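Local coordinates for alginate lyase AlgAT5 (Defluviitalea, PDB 5ZQI), which probably cleaves alginate by beta-elimination, as a polysaccharide lyase of family 7 built on a beta-sandwich fold, at residues L183-D188 / I216-N221; I174-E179 / F205-V210; V163-D168 / G240-S245; S59-L64 / F93-D98. One frame throughout, in Å; residues are numbered along the deposited sequence.

Interaction 1: residues L183-D188 / I216-N221; sequences LFVEGD and IKVYYN
The Y220 ring receives the CD2 methyl of L183 obliquely at its CE1 corner, 3.5 Å from L183 CD2 to Y220 CE1, while N221 ND2 stands over one face, 3.7 Å above the ring plane and shifted toward the rim. Beside it the ring of F205 is turned about 45° to that of Y220, and the phenol oxygen is hydrogen-bonded to D196, which fixes the polar end while the carbon rim packs inward. L183 delivers its methyl because CG lies anti to the backbone N (chi1 -175°), which carries the branch across toward the other strand. Two residues on along 183-188, and two back along 216-221, V185 and V218 meet tip to tip, with V185 CG2 3.9 Å from V218 CG1. Their CA atoms are 8.1 Å apart, a spacing filled by side chains rather than bridged by backbone bonds. Strand 182-187 belongs to one sheet of the beta-sandwich and strand 215-220 to the other, so these pairs are part of the core between the sheets. L195 and L226 also pack on V185, and I174 and V207 on V218. No hydrogen bond joins the two segments: the contact rests on methyl and ring carbons, so it depends on close fit, while the one polar group of the four side chains has its partner outside both strands.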
loop_
_atom_site.group_PDB
_atom_site.type_symbol
_atom_site.label_atom_id
_atom_site.label_comp_id
_atom_site.label_asym_id
_atom_site.label_seq_id
_atom_site.Cartn_x
_atom_site.Cartn_y
_atom_site.Cartn_z
ATOM N N LEU A 183 0.913 7.016 -13.151
ATOM C CA LEU A 183 1.335 6.010 -12.183
ATOM C C LEU A 183 2.852 5.897 -12.244
ATOM O O LEU A 183 3.403 5.650 -13.314
ATOM C CB LEU A 183 0.664 4.686 -12.525
ATOM C CG LEU A 183 0.896 3.566 -11.540
ATOM C CD1 LEU A 183 0.183 3.777 -10.206
ATOM C CD2 LEU A 183 0.474 2.187 -12.084
ATOM N N PHE A 184 3.521 6.075 -11.097
ATOM C CA PHE A 184 4.969 6.176 -11.071
ATOM C C PHE A 184 5.499 5.739 -9.715
ATOM O O PHE A 184 4.747 5.531 -8.765
ATOM C CB PHE A 184 5.434 7.610 -11.415
ATOM C CG PHE A 184 4.972 8.668 -10.457
ATOM C CD1 PHE A 184 3.762 9.289 -10.635
ATOM C CD2 PHE A 184 5.767 9.053 -9.387
ATOM C CE1 PHE A 184 3.326 10.271 -9.759
ATOM C CE2 PHE A 184 5.336 10.036 -8.493
ATOM C CZ PHE A 184 4.125 10.648 -8.694
ATOM N N VAL A 185 6.808 5.534 -9.658
ATOM C CA VAL A 185 7.516 5.220 -8.422
ATOM C C VAL A 185 8.106 6.513 -7.895
ATOM O O VAL A 185 8.819 7.225 -8.632
ATOM C CB VAL A 185 8.614 4.160 -8.629
ATOM C CG1 VAL A 185 9.203 3.764 -7.304
ATOM C CG2 VAL A 185 8.090 2.990 -9.392
ATOM N N GLU A 186 7.801 6.828 -6.630
ATOM C CA GLU A 186 8.302 8.013 -5.942
ATOM C C GLU A 186 9.308 7.617 -4.867
ATOM O O GLU A 186 9.161 6.580 -4.202
ATOM C CB GLU A 186 7.143 8.788 -5.303
ATOM C CG GLU A 186 7.479 10.219 -4.965
ATOM C CD GLU A 186 6.360 10.949 -4.214
ATOM O OE1 GLU A 186 6.053 10.551 -3.054
ATOM O OE2 GLU A 186 5.796 11.901 -4.761
ATOM N N GLY A 187 10.365 8.417 -4.735
ATOM C CA GLY A 187 11.314 8.294 -3.657
ATOM C C GLY A 187 11.775 9.669 -3.228
ATOM O O GLY A 187 12.072 10.509 -4.076
ATOM N N ASP A 188 11.831 9.901 -1.919
ATOM C CA ASP A 188 12.239 11.198 -1.362
ATOM C C ASP A 188 11.398 12.323 -1.961
ATOM O O ASP A 188 11.881 13.430 -2.221
ATOM C CB ASP A 188 13.733 11.459 -1.583
ATOM C CG ASP A 188 14.603 10.471 -0.834
ATOM O OD1 ASP A 188 14.185 10.019 0.252
ATOM O OD2 ASP A 188 15.698 10.141 -1.334
ATOM N N ILE A 216 16.834 -1.718 -5.597
ATOM C CA ILE A 216 15.401 -1.969 -5.608
ATOM C C ILE A 216 14.926 -1.971 -7.060
ATOM O O ILE A 216 15.197 -1.031 -7.816
ATOM C CB ILE A 216 14.637 -0.918 -4.778
ATOM C CG1 ILE A 216 15.081 -0.935 -3.316
ATOM C CG2 ILE A 216 13.116 -1.197 -4.909
ATOM C CD1 ILE A 216 14.597 0.267 -2.514
ATOM N N LYS A 217 14.288 -3.061 -7.466
ATOM C CA LYS A 217 13.692 -3.184 -8.790
ATOM C C LYS A 217 12.172 -3.116 -8.685
ATOM O O LYS A 217 11.577 -3.694 -7.769
ATOM C CB LYS A 217 14.113 -4.502 -9.451
ATOM C CG LYS A 217 15.560 -4.531 -9.847
ATOM C CD LYS A 217 15.974 -5.872 -10.439
ATOM C CE LYS A 217 17.431 -5.814 -10.918
ATOM N NZ LYS A 217 17.957 -7.161 -11.280
ATOM N N VAL A 218 11.538 -2.409 -9.631
ATOM C CA VAL A 218 10.077 -2.345 -9.719
ATOM C C VAL A 218 9.653 -2.750 -11.122
ATOM O O VAL A 218 10.164 -2.202 -12.105
ATOM C CB VAL A 218 9.542 -0.941 -9.385
ATOM C CG1 VAL A 218 8.012 -0.936 -9.340
ATOM C CG2 VAL A 218 10.077 -0.463 -8.022
ATOM N N TYR A 219 8.690 -3.661 -11.195
ATOM C CA TYR A 219 8.087 -4.164 -12.412
ATOM C C TYR A 219 6.613 -3.771 -12.456
ATOM O O TYR A 219 5.934 -3.717 -11.417
ATOM C CB TYR A 219 8.193 -5.693 -12.500
ATOM C CG TYR A 219 9.576 -6.299 -12.416
ATOM C CD1 TYR A 219 10.260 -6.352 -11.203
ATOM C CD2 TYR A 219 10.210 -6.801 -13.545
ATOM C CE1 TYR A 219 11.524 -6.902 -11.115
ATOM C CE2 TYR A 219 11.470 -7.354 -13.456
ATOM C CZ TYR A 219 12.114 -7.408 -12.245
ATOM O OH TYR A 219 13.380 -7.966 -12.209
ATOM N N TYR A 220 6.122 -3.535 -13.672
ATOM C CA TYR A 220 4.730 -3.233 -13.956
ATOM C C TYR A 220 4.235 -4.225 -14.999
ATOM O O TYR A 220 4.746 -4.270 -16.120
ATOM C CB TYR A 220 4.585 -1.787 -14.462
ATOM C CG TYR A 220 3.180 -1.308 -14.747
ATOM C CD1 TYR A 220 2.256 -1.148 -13.743
ATOM C CD2 TYR A 220 2.794 -0.994 -16.025
ATOM C CE1 TYR A 220 0.989 -0.696 -14.005
ATOM C CE2 TYR A 220 1.507 -0.544 -16.302
ATOM C CZ TYR A 220 0.622 -0.381 -15.295
ATOM O OH TYR A 220 -0.642 0.084 -15.565
ATOM N N ASN A 221 3.274 -5.061 -14.603
ATOM C CA ASN A 221 2.796 -6.155 -15.466
ATOM C C ASN A 221 3.955 -6.951 -16.055
ATOM O O ASN A 221 3.930 -7.359 -17.224
ATOM C CB ASN A 221 1.898 -5.615 -16.577
ATOM C CG ASN A 221 0.632 -4.990 -16.029
ATOM O OD1 ASN A 221 0.100 -5.434 -15.003
ATOM N ND2 ASN A 221 0.132 -3.978 -16.708
#

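Interaction 2: residues I174-E179 / F205-V210; sequences IMIRLE and FTVKIV. With SO4 (sulfate ion), chain B.
I176 has the most surface buried here, and its CD1 does the touching: it lies 4.0 Å from V207 CG2, sliding past that valine, and meets I209 tip to tip, with I176 CD1 4.1 Å from I209 CD1. CG1 sits beside the backbone N (chi1 -50°), which turns the ethyl arm toward the facing strand. I209 also takes I174, whose CD1 reaches I209 CG2 at 3.9 Å. The two strands come from opposite sheets of the beta-sandwich, their axes 10.1 Å apart and 163° from parallel, so alternate side chains of each strand meet in the core while those between them lie on the other face of their sheet. R177 is one of these, on the far side of strand 174-179 from the core. Its NE donates to E179 OE2 (2.8 Å), on the anti side of the carboxylate and tilted from the guanidinium plane. R177 NH2 gives a straighter bond to sulfate O4, 2.7 Å long (162°), at the edge of the guanidinium; Y118 and K158 also hold this ion, probably from the crystallisation liquor. R177 NH1 makes a salt bridge with E186. A leucine in place of R177 would probably leave both E179 and E186 without their positive mate and cost the sulfate one donor.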
loop_
_atom_site.group_PDB
_atom_site.type_symbol
_atom_site.label_atom_id
_atom_site.label_comp_id
_atom_site.label_asym_id
_atom_site.label_seq_id
_atom_site.Cartn_x
_atom_site.Cartn_y
_atom_site.Cartn_z
ATOM N N ILE A 174 10.512 3.741 -1.061
ATOM C CA ILE A 174 9.807 4.018 -2.310
ATOM C C ILE A 174 8.306 3.878 -2.083
ATOM O O ILE A 174 7.849 3.174 -1.182
ATOM C CB ILE A 174 10.246 3.118 -3.492
ATOM C CG1 ILE A 174 9.934 1.655 -3.219
ATOM C CG2 ILE A 174 11.701 3.335 -3.852
ATOM C CD1 ILE A 174 9.821 0.817 -4.510
ATOM N N MET A 175 7.535 4.559 -2.939
ATOM C CA MET A 175 6.091 4.451 -2.949
ATOM C C MET A 175 5.576 4.313 -4.380
ATOM O O MET A 175 6.099 4.942 -5.310
ATOM C CB MET A 175 5.398 5.661 -2.288
ATOM C CG MET A 175 5.864 5.932 -0.858
ATOM S SD MET A 175 4.809 7.020 0.096
ATOM C CE MET A 175 4.945 8.484 -0.915
ATOM N N ILE A 176 4.555 3.477 -4.542
ATOM C CA ILE A 176 3.815 3.350 -5.790
ATOM C C ILE A 176 2.694 4.379 -5.754
ATOM O O ILE A 176 1.767 4.261 -4.958
ATOM C CB ILE A 176 3.280 1.926 -5.971
ATOM C CG1 ILE A 176 4.395 0.889 -5.754
ATOM C CG2 ILE A 176 2.634 1.766 -7.371
ATOM C CD1 ILE A 176 5.620 1.018 -6.658
ATOM N N ARG A 177 2.755 5.363 -6.645
ATOM C CA ARG A 177 1.952 6.573 -6.531
ATOM C C ARG A 177 1.177 6.806 -7.820
ATOM O O ARG A 177 1.735 6.718 -8.920
ATOM C CB ARG A 177 2.855 7.757 -6.234
ATOM C CG ARG A 177 2.133 9.041 -5.875
ATOM C CD ARG A 177 3.140 10.064 -5.279
ATOM N NE ARG A 177 2.452 11.321 -5.001
ATOM C CZ ARG A 177 2.395 11.931 -3.826
ATOM N NH1 ARG A 177 3.087 11.477 -2.804
ATOM N NH2 ARG A 177 1.692 13.035 -3.714
ATOM N N LEU A 178 -0.097 7.149 -7.678
ATOM C CA LEU A 178 -0.943 7.570 -8.794
ATOM C C LEU A 178 -1.343 9.020 -8.571
ATOM O O LEU A 178 -1.881 9.358 -7.515
ATOM C CB LEU A 178 -2.176 6.693 -8.926
ATOM C CG LEU A 178 -3.036 7.047 -10.141
ATOM C CD1 LEU A 178 -2.416 6.687 -11.471
ATOM C CD2 LEU A 178 -4.418 6.372 -9.983
ATOM N N GLU A 179 -1.094 9.865 -9.567
ATOM C CA GLU A 179 -1.533 11.258 -9.588
ATOM C C GLU A 179 -2.345 11.373 -10.879
ATOM O O GLU A 179 -1.772 11.410 -11.967
ATOM C CB GLU A 179 -0.355 12.228 -9.559
ATOM C CG GLU A 179 0.496 12.068 -8.322
ATOM C CD GLU A 179 1.606 13.054 -8.199
ATOM O OE1 GLU A 179 1.980 13.724 -9.191
ATOM O OE2 GLU A 179 2.162 13.149 -7.083
ATOM N N PHE A 205 -3.752 -4.175 -12.583
ATOM C CA PHE A 205 -2.330 -4.267 -12.898
ATOM C C PHE A 205 -1.611 -5.026 -11.791
ATOM O O PHE A 205 -2.094 -5.125 -10.651
ATOM C CB PHE A 205 -1.660 -2.882 -13.095
ATOM C CG PHE A 205 -1.609 -2.013 -11.873
ATOM C CD1 PHE A 205 -2.612 -1.147 -11.616
ATOM C CD2 PHE A 205 -0.504 -1.985 -11.017
ATOM C CE1 PHE A 205 -2.576 -0.277 -10.488
ATOM C CE2 PHE A 205 -0.476 -1.151 -9.918
ATOM C CZ PHE A 205 -1.543 -0.330 -9.630
ATOM N N THR A 206 -0.427 -5.522 -12.126
ATOM C CA THR A 206 0.484 -6.067 -11.135
ATOM C C THR A 206 1.701 -5.175 -11.001
ATOM O O THR A 206 2.244 -4.684 -11.995
ATOM C CB THR A 206 0.915 -7.494 -11.483
ATOM O OG1 THR A 206 1.719 -7.519 -12.664
ATOM C CG2 THR A 206 -0.296 -8.333 -11.703
ATOM N N VAL A 207 2.134 -4.978 -9.764
ATOM C CA VAL A 207 3.387 -4.311 -9.468
ATOM C C VAL A 207 4.200 -5.234 -8.577
ATOM O O VAL A 207 3.680 -5.801 -7.609
ATOM C CB VAL A 207 3.165 -2.929 -8.835
ATOM C CG1 VAL A 207 2.361 -2.974 -7.551
ATOM C CG2 VAL A 207 4.504 -2.229 -8.631
ATOM N N LYS A 208 5.451 -5.450 -8.961
ATOM C CA LYS A 208 6.381 -6.272 -8.196
ATOM C C LYS A 208 7.582 -5.426 -7.782
ATOM O O LYS A 208 8.186 -4.741 -8.615
ATOM C CB LYS A 208 6.844 -7.489 -9.006
ATOM C CG LYS A 208 7.839 -8.366 -8.274
ATOM C CD LYS A 208 8.139 -9.685 -8.974
ATOM C CE LYS A 208 8.799 -9.482 -10.310
ATOM N NZ LYS A 208 9.350 -10.782 -10.793
ATOM N N ILE A 209 7.932 -5.492 -6.503
ATOM C CA ILE A 209 9.053 -4.774 -5.911
ATOM C C ILE A 209 10.019 -5.820 -5.376
ATOM O O ILE A 209 9.606 -6.701 -4.612
ATOM C CB ILE A 209 8.584 -3.832 -4.789
ATOM C CG1 ILE A 209 7.539 -2.847 -5.307
ATOM C CG2 ILE A 209 9.816 -3.116 -4.186
ATOM C CD1 ILE A 209 6.928 -1.984 -4.212
ATOM N N VAL A 210 11.292 -5.737 -5.788
ATOM C CA VAL A 210 12.329 -6.672 -5.370
ATOM C C VAL A 210 13.513 -5.878 -4.836
ATOM O O VAL A 210 14.153 -5.127 -5.584
ATOM C CB VAL A 210 12.788 -7.586 -6.522
ATOM C CG1 VAL A 210 13.857 -8.562 -6.024
ATOM C CG2 VAL A 210 11.635 -8.306 -7.136
HETATM S S SO4 B . 2.852 15.665 -1.069
HETATM O O1 SO4 B . 2.831 16.865 -1.905
HETATM O O2 SO4 B . 4.166 15.028 -1.135
HETATM O O3 SO4 B . 2.538 16.021 0.312
HETATM O O4 SO4 B . 1.868 14.699 -1.554
#

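Interaction 3: residues V163-D168 / G240-S245; sequences VGQIHD and GMYTQS
V163 and M241 bring their CA atoms to 5.3 Å where the chain turns a corner at G240, whose backbone angles would jam a CB against the preceding carbonyl; the carbonyl of G240 accepts a CA-H...O contact, 3.5 Å from V163 CA to G240 O. The V163 and M241 side chains lie side by side, and bends at chi2 and chi3 of M241 (51° and 58°) bring its CE back to 3.7 Å from V163 CG1. Further along, Q165 crosses Y242 at about a right angle, Q165 NE2 lying 3.4 Å from Y242 CD2 with the amide and ring planes 11° apart, close to parallel. E122 accepts from that NE2, and the Y242 hydroxyl is bonded to S116. Q244 folds back so that its NE2 lies over the centre of the Y242 ring and donates to Y242 O (3.1 Å), from above the carbonyl plane. Q165, I166 and H167 spell the Q-I-H signature of family 7 lyases, and 240-244 is the latter part of a second family motif, which begins at Y236; as in relatives, both probably line the alginate-binding cleft.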
loop_
_atom_site.group_PDB
_atom_site.type_symbol
_atom_site.label_atom_id
_atom_site.label_comp_id
_atom_site.label_asym_id
_atom_site.label_seq_id
_atom_site.Cartn_x
_atom_site.Cartn_y
_atom_site.Cartn_z
ATOM N N VAL A 163 -0.251 3.244 -3.193
ATOM C CA VAL A 163 -0.763 1.881 -3.211
ATOM C C VAL A 163 0.390 0.882 -3.251
ATOM O O VAL A 163 0.548 0.086 -4.184
ATOM C CB VAL A 163 -1.705 1.708 -4.409
ATOM C CG1 VAL A 163 -2.955 2.602 -4.220
ATOM C CG2 VAL A 163 -1.029 1.972 -5.734
ATOM N N GLY A 164 1.230 0.949 -2.250
ATOM C CA GLY A 164 2.370 0.066 -2.121
ATOM C C GLY A 164 3.591 0.853 -1.710
ATOM O O GLY A 164 3.895 1.914 -2.281
ATOM N N GLN A 165 4.306 0.365 -0.703
ATOM C CA GLN A 165 5.508 1.031 -0.249
ATOM C C GLN A 165 6.566 0.041 0.228
ATOM O O GLN A 165 6.271 -1.078 0.671
ATOM C CB GLN A 165 5.263 1.962 0.949
ATOM C CG GLN A 165 4.110 2.898 0.849
ATOM C CD GLN A 165 4.109 3.861 2.026
ATOM O OE1 GLN A 165 5.122 4.490 2.315
ATOM N NE2 GLN A 165 2.987 3.962 2.729
ATOM N N ILE A 166 7.817 0.510 0.196
ATOM C CA ILE A 166 8.823 0.096 1.172
ATOM C C ILE A 166 8.996 1.285 2.105
ATOM O O ILE A 166 9.185 2.404 1.624
ATOM C CB ILE A 166 10.168 -0.275 0.532
ATOM C CG1 ILE A 166 10.032 -1.474 -0.393
ATOM C CG2 ILE A 166 11.206 -0.564 1.671
ATOM C CD1 ILE A 166 11.332 -1.714 -1.226
ATOM N N HIS A 167 8.999 1.035 3.416
ATOM C CA HIS A 167 9.166 2.041 4.461
ATOM C C HIS A 167 10.289 1.588 5.383
ATOM O O HIS A 167 10.501 0.392 5.547
ATOM C CB HIS A 167 7.830 2.201 5.230
ATOM C CG HIS A 167 7.641 3.532 5.891
ATOM N ND1 HIS A 167 8.225 3.845 7.104
ATOM C CD2 HIS A 167 6.909 4.618 5.534
ATOM C CE1 HIS A 167 7.870 5.071 7.455
ATOM N NE2 HIS A 167 7.092 5.567 6.514
ATOM N N ASP A 168 11.004 2.536 5.997
ATOM C CA ASP A 168 12.045 2.197 6.978
ATOM C C ASP A 168 11.695 2.835 8.323
ATOM O O ASP A 168 10.516 3.169 8.566
ATOM C CB ASP A 168 13.420 2.562 6.433
ATOM C CG ASP A 168 13.695 4.048 6.410
ATOM O OD1 ASP A 168 12.870 4.839 6.870
ATOM O OD2 ASP A 168 14.777 4.431 5.925
ATOM N N GLY A 240 -2.100 -1.265 0.367
ATOM C CA GLY A 240 -3.442 -0.828 0.667
ATOM C C GLY A 240 -3.686 0.524 0.049
ATOM O O GLY A 240 -3.284 0.769 -1.103
ATOM N N MET A 241 -4.313 1.417 0.816
ATOM C CA MET A 241 -4.637 2.762 0.340
ATOM C C MET A 241 -4.122 3.824 1.293
ATOM O O MET A 241 -4.522 3.865 2.459
ATOM C CB MET A 241 -6.167 2.898 0.155
ATOM C CG MET A 241 -6.670 4.306 -0.178
ATOM S SD MET A 241 -5.809 5.099 -1.566
ATOM C CE MET A 241 -6.120 3.907 -2.877
ATOM N N TYR A 242 -3.250 4.691 0.787
ATOM C CA TYR A 242 -2.661 5.818 1.530
ATOM C C TYR A 242 -3.011 7.070 0.744
ATOM O O TYR A 242 -2.392 7.367 -0.288
ATOM C CB TYR A 242 -1.164 5.605 1.694
ATOM C CG TYR A 242 -0.411 6.592 2.545
ATOM C CD1 TYR A 242 -1.052 7.388 3.494
ATOM C CD2 TYR A 242 0.959 6.713 2.408
ATOM C CE1 TYR A 242 -0.337 8.271 4.295
ATOM C CE2 TYR A 242 1.660 7.586 3.185
ATOM C CZ TYR A 242 1.016 8.347 4.121
ATOM O OH TYR A 242 1.747 9.248 4.907
ATOM N N THR A 243 -4.069 7.752 1.179
ATOM C CA THR A 243 -4.630 8.873 0.422
ATOM C C THR A 243 -3.825 10.141 0.657
ATOM O O THR A 243 -3.783 10.644 1.780
ATOM C CB THR A 243 -6.084 9.079 0.816
ATOM O OG1 THR A 243 -6.794 7.850 0.544
ATOM C CG2 THR A 243 -6.720 10.198 0.005
ATOM N N GLN A 244 -3.222 10.700 -0.399
ATOM C CA GLN A 244 -2.339 11.864 -0.227
ATOM C C GLN A 244 -3.119 13.170 -0.350
ATOM O O GLN A 244 -2.761 14.070 -1.102
ATOM C CB GLN A 244 -1.182 11.842 -1.217
ATOM C CG GLN A 244 -0.459 10.528 -1.301
ATOM C CD GLN A 244 0.335 10.230 -0.075
ATOM O OE1 GLN A 244 1.349 10.877 0.167
ATOM N NE2 GLN A 244 -0.099 9.243 0.697
ATOM N N SER A 245 -4.198 13.280 0.402
ATOM C CA SER A 245 -4.922 14.537 0.503
ATOM C C SER A 245 -5.603 14.614 1.855
ATOM O O SER A 245 -5.668 13.636 2.598
ATOM C CB SER A 245 -5.921 14.694 -0.643
ATOM O OG SER A 245 -6.373 16.034 -0.613
#

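Interaction 4: residues S59-L64 / F93-D98; sequences SDILDL and FHVNDD
A short, weakly bonded helical turn at 58-61 and the loop after it lie against strand 93-95, an outermost strand of one sheet of the beta-sandwich, with I61 facing V95 and L64 facing F93. The directions of the touching parts, 61-64 and 93-95, differ by 145°, so I61 pairs with the later residue of the strand and L64 with the earlier one. I61 and V95 reach toward each other tip to tip across a CA separation of 7.7 Å. I61 CG1 faces both valine methyls, 3.8 Å from V95 CG2 and 4.1 Å from V95 CG1. This pair is partly exposed; V102 of the neighbouring strand 102-107 also packs on I61. L64 and F93 are buried more deeply. F93 also packs on C121 and L64 on L123, both of a strand in the opposite sheet, and P58 and L84 touch both side chains, so this end of the contact joins the packing between the sheets. No hydrogen bond crosses between the segments. F93 has CG anti to the backbone N (chi1 178°), which swings the ring away from its own strand toward the loop. L64 comes from the opposite direction and meets the ring at its edge, in the ring plane, with L64 CD1 4.0 Å from F93 CZ.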
loop_
_atom_site.group_PDB
_atom_site.type_symbol
_atom_site.label_atom_id
_atom_site.label_comp_id
_atom_site.label_asym_id
_atom_site.label_seq_id
_atom_site.Cartn_x
_atom_site.Cartn_y
_atom_site.Cartn_z
ATOM N N SER A 59 -9.669 -11.727 5.065
ATOM C CA SER A 59 -8.775 -12.839 5.350
ATOM C C SER A 59 -9.066 -14.092 4.527
ATOM O O SER A 59 -8.200 -14.968 4.475
ATOM C CB SER A 59 -8.858 -13.172 6.827
ATOM O OG SER A 59 -10.158 -13.629 7.180
ATOM N N ASP A 60 -10.218 -14.175 3.867
ATOM C CA ASP A 60 -10.535 -15.260 2.948
ATOM C C ASP A 60 -9.999 -15.014 1.541
ATOM O O ASP A 60 -9.921 -15.956 0.748
ATOM C CB ASP A 60 -12.058 -15.442 2.833
ATOM C CG ASP A 60 -12.713 -15.903 4.130
ATOM O OD1 ASP A 60 -12.245 -16.900 4.726
ATOM O OD2 ASP A 60 -13.709 -15.266 4.537
ATOM N N ILE A 61 -9.678 -13.768 1.207
ATOM C CA ILE A 61 -9.210 -13.378 -0.123
ATOM C C ILE A 61 -7.700 -13.260 -0.159
ATOM O O ILE A 61 -7.051 -13.733 -1.091
ATOM C CB ILE A 61 -9.867 -12.042 -0.552
ATOM C CG1 ILE A 61 -11.391 -12.156 -0.531
ATOM C CG2 ILE A 61 -9.307 -11.617 -1.924
ATOM C CD1 ILE A 61 -11.927 -13.129 -1.498
ATOM N N LEU A 62 -7.135 -12.603 0.855
ATOM C CA LEU A 62 -5.707 -12.364 0.977
ATOM C C LEU A 62 -5.192 -13.093 2.209
ATOM O O LEU A 62 -5.925 -13.265 3.188
ATOM C CB LEU A 62 -5.408 -10.868 1.108
ATOM C CG LEU A 62 -5.959 -9.977 0.002
ATOM C CD1 LEU A 62 -5.597 -8.510 0.403
ATOM C CD2 LEU A 62 -5.485 -10.321 -1.358
ATOM N N ASP A 63 -3.939 -13.551 2.140
ATOM C CA ASP A 63 -3.278 -14.182 3.287
ATOM C C ASP A 63 -2.836 -13.060 4.210
ATOM O O ASP A 63 -1.821 -12.406 3.946
ATOM C CB ASP A 63 -2.086 -15.020 2.847
ATOM C CG ASP A 63 -1.383 -15.687 3.999
ATOM O OD1 ASP A 63 -1.796 -15.477 5.155
ATOM O OD2 ASP A 63 -0.389 -16.414 3.739
ATOM N N LEU A 64 -3.584 -12.830 5.291
ATOM C CA LEU A 64 -3.310 -11.711 6.183
ATOM C C LEU A 64 -2.469 -12.090 7.389
ATOM O O LEU A 64 -2.254 -11.254 8.282
ATOM C CB LEU A 64 -4.613 -11.053 6.618
ATOM C CG LEU A 64 -5.441 -10.415 5.502
ATOM C CD1 LEU A 64 -6.774 -9.867 6.127
ATOM C CD2 LEU A 64 -4.699 -9.335 4.760
ATOM N N PHE A 93 -12.733 -1.507 4.705
ATOM C CA PHE A 93 -11.881 -2.710 4.583
ATOM C C PHE A 93 -12.768 -3.951 4.489
ATOM O O PHE A 93 -13.188 -4.502 5.504
ATOM C CB PHE A 93 -10.921 -2.795 5.760
ATOM C CG PHE A 93 -10.016 -4.017 5.774
ATOM C CD1 PHE A 93 -8.936 -4.099 4.920
ATOM C CD2 PHE A 93 -10.237 -5.061 6.668
ATOM C CE1 PHE A 93 -8.094 -5.189 4.973
ATOM C CE2 PHE A 93 -9.412 -6.149 6.717
ATOM C CZ PHE A 93 -8.310 -6.211 5.863
ATOM N N HIS A 94 -13.079 -4.327 3.283
ATOM C CA HIS A 94 -14.059 -5.374 3.045
ATOM C C HIS A 94 -13.942 -6.005 1.694
ATOM O O HIS A 94 -13.343 -5.511 0.875
ATOM C CB HIS A 94 -15.480 -4.752 3.227
ATOM C CG HIS A 94 -15.862 -3.768 2.213
ATOM N ND1 HIS A 94 -15.582 -2.450 2.330
ATOM C CD2 HIS A 94 -16.432 -3.911 1.016
ATOM C CE1 HIS A 94 -15.994 -1.822 1.255
ATOM N NE2 HIS A 94 -16.510 -2.684 0.443
ATOM N N VAL A 95 -14.600 -7.156 1.546
ATOM C CA VAL A 95 -14.578 -7.831 0.251
ATOM C C VAL A 95 -15.545 -7.143 -0.709
ATOM O O VAL A 95 -16.658 -6.742 -0.328
ATOM C CB VAL A 95 -14.914 -9.325 0.407
ATOM C CG1 VAL A 95 -14.916 -10.053 -0.947
ATOM C CG2 VAL A 95 -13.916 -9.982 1.374
ATOM N N ASN A 96 -15.132 -7.030 -1.972
ATOM C CA ASN A 96 -15.963 -6.373 -2.961
ATOM C C ASN A 96 -17.203 -7.221 -3.285
ATOM O O ASN A 96 -17.353 -8.372 -2.854
ATOM C CB ASN A 96 -15.158 -6.064 -4.227
ATOM C CG ASN A 96 -14.628 -7.314 -4.952
ATOM O OD1 ASN A 96 -14.901 -8.449 -4.587
ATOM N ND2 ASN A 96 -13.893 -7.088 -6.022
ATOM N N ASP A 97 -18.122 -6.618 -4.042
ATOM C CA ASP A 97 -19.369 -7.307 -4.376
ATOM C C ASP A 97 -19.117 -8.592 -5.165
ATOM O O ASP A 97 -19.828 -9.590 -4.990
ATOM C CB ASP A 97 -20.280 -6.379 -5.179
ATOM C CG ASP A 97 -20.830 -5.241 -4.350
ATOM O OD1 ASP A 97 -20.795 -5.336 -3.107
ATOM O OD2 ASP A 97 -21.313 -4.251 -4.946
ATOM N N ASP A 98 -18.089 -8.591 -6.019
ATOM C CA ASP A 98 -17.792 -9.767 -6.820
ATOM C C ASP A 98 -17.217 -10.909 -5.999
ATOM O O ASP A 98 -17.166 -12.042 -6.484
ATOM C CB ASP A 98 -16.802 -9.426 -7.935
ATOM C CG ASP A 98 -17.416 -8.576 -9.006
ATOM O OD1 ASP A 98 -18.656 -8.620 -9.130
ATOM O OD2 ASP A 98 -16.664 -7.873 -9.717
#

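Along the chain, interaction 4 closes before the others open; interactions 1 and 2 are both nested inside the loop closed by interaction 3 and cross each other, because the neighbouring strands 172-179 and 182-187 of one sheet face the neighbouring strands 205-212 and 215-220 of the other. Their centres are about 5 Å apart, and probable backbone hydrogen bonds such as K217 N to V210 O join them. Interaction 3 lies within the first of these sheets, about 10 Å centre to centre from interaction 2, and is tied to it by I176 bonding with V163 and G164. Interaction 4 stands at the far edge, its centre about 25 Å from that of interaction 1. Core packing thus backs the sheet that carries the conserved lyase signature.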